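Local coordinates for uncharacterized protein 4E10_S0_1Z6NA_001 (T18) (Artificial gene, PDB 3LEF), which is a designed epitope-scaffold of the thioredoxin family that presents the 4E10 epitope of HIV, probably meant to induce antibodies specific for it, at residues A[39-42]-A[43-47]. Residues are numbered along the deposited sequence; the frame is centred on the assembly and turned at random.
Sequences NGLP and SALTE
P42 and T46 close the first turn of helix 43-50 through a carbonyl oxygen shared by two donors. T46 N reaches P42 O at 2.9 Å in an almost straight bond (171° at the hydrogen), the first i+4 backbone bond of the helix; E47 N to S43 O continues the pattern. T46 OG1 gives a second hydrogen bond to P42 O, also 2.9 Å long, arriving from above the carbonyl plane, 48° out of it. With chi1 at -60°, OG1 stands beside its own backbone N, which lets hydroxyl and amide grip the same oxygen. L41 CB lies against this hydroxyl, 3.6 Å from T46 OG1. P42 itself occupies the N-cap position, where its ring supplies no side-chain acceptor.

The apolar contacts centre on L45 CD1: L41 CD2 meets it at 4.2 Å, the two leucine side chains slanting across each other. The same methyl touches P42 CD at 4.2 Å, ring and leucine running side by side.

G40, with positive phi, is the first residue beyond helix 23-39, and the short link through P42 leads into helix 43-50. L45 packs onto E152, I155 and L159 of helix 151-163, and P42 also touches E152, seating this surface turn against that C-terminal helix.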
loop_
_atom_site.group_PDB
_atom_site.type_symbol
_atom_site.label_atom_id
_atom_site.label_comp_id
_atom_site.label_asym_id
_atom_site.label_seq_id
_atom_site.Cartn_x
_atom_site.Cartn_y
_atom_site.Cartn_z
ATOM N N ASN A 39 2.404 -3.648 30.746
ATOM C CA ASN A 39 1.202 -4.103 31.441
ATOM C C ASN A 39 0.928 -5.602 31.284
ATOM O O ASN A 39 0.318 -6.225 32.139
ATOM C CB ASN A 39 -0.015 -3.319 30.940
ATOM C CG ASN A 39 0.114 -1.819 31.170
ATOM O OD1 ASN A 39 0.778 -1.392 32.111
ATOM N ND2 ASN A 39 -0.537 -1.015 30.319
ATOM N N GLY A 40 1.343 -6.162 30.163
ATOM C CA GLY A 40 1.052 -7.547 29.858
ATOM C C GLY A 40 -0.386 -7.762 29.445
ATOM O O GLY A 40 -0.993 -6.903 28.839
ATOM N N LEU A 41 -0.911 -8.935 29.778
ATOM C CA LEU A 41 -2.255 -9.358 29.415
ATOM C C LEU A 41 -2.829 -10.118 30.582
ATOM O O LEU A 41 -2.078 -10.669 31.380
ATOM C CB LEU A 41 -2.217 -10.312 28.230
ATOM C CG LEU A 41 -1.561 -9.867 26.942
ATOM C CD1 LEU A 41 -1.545 -11.081 26.041
ATOM C CD2 LEU A 41 -2.338 -8.711 26.310
ATOM N N PRO A 42 -4.163 -10.157 30.694
ATOM C CA PRO A 42 -4.801 -10.948 31.751
ATOM C C PRO A 42 -4.442 -12.422 31.638
ATOM O O PRO A 42 -4.178 -12.908 30.538
ATOM C CB PRO A 42 -6.304 -10.732 31.490
ATOM C CG PRO A 42 -6.380 -9.455 30.784
ATOM C CD PRO A 42 -5.162 -9.431 29.896
ATOM N N SER A 43 -4.431 -13.122 32.763
ATOM C CA SER A 43 -4.030 -14.513 32.771
ATOM C C SER A 43 -5.017 -15.405 32.021
ATOM O O SER A 43 -4.614 -16.371 31.386
ATOM C CB SER A 43 -3.824 -15.005 34.202
ATOM O OG SER A 43 -4.960 -14.755 34.999
ATOM N N ALA A 44 -6.303 -15.085 32.069
ATOM C CA ALA A 44 -7.282 -15.864 31.312
ATOM C C ALA A 44 -7.005 -15.800 29.794
ATOM O O ALA A 44 -7.085 -16.815 29.100
ATOM C CB ALA A 44 -8.694 -15.400 31.630
ATOM N N LEU A 45 -6.659 -14.610 29.300
ATOM C CA LEU A 45 -6.357 -14.382 27.878
ATOM C C LEU A 45 -5.034 -15.047 27.490
ATOM O O LEU A 45 -4.939 -15.727 26.461
ATOM C CB LEU A 45 -6.256 -12.875 27.607
ATOM C CG LEU A 45 -6.603 -12.254 26.238
ATOM C CD1 LEU A 45 -5.830 -10.947 26.073
ATOM C CD2 LEU A 45 -6.329 -13.185 25.070
ATOM N N THR A 46 -4.019 -14.823 28.321
ATOM C CA THR A 46 -2.700 -15.425 28.142
ATOM C C THR A 46 -2.778 -16.951 28.018
ATOM O O THR A 46 -2.095 -17.544 27.199
ATOM C CB THR A 46 -1.761 -15.061 29.312
ATOM O OG1 THR A 46 -1.610 -13.638 29.375
ATOM C CG2 THR A 46 -0.387 -15.706 29.123
ATOM N N GLU A 47 -3.622 -17.572 28.830
ATOM C CA GLU A 47 -3.850 -19.008 28.767
ATOM C C GLU A 47 -4.482 -19.438 27.439
ATOM O O GLU A 47 -4.087 -20.440 26.859
ATOM C CB GLU A 47 -4.736 -19.437 29.944
ATOM C CG GLU A 47 -5.110 -20.905 29.959
ATOM C CD GLU A 47 -5.820 -21.300 31.239
ATOM O OE1 GLU A 47 -6.411 -20.402 31.890
ATOM O OE2 GLU A 47 -5.784 -22.504 31.597
#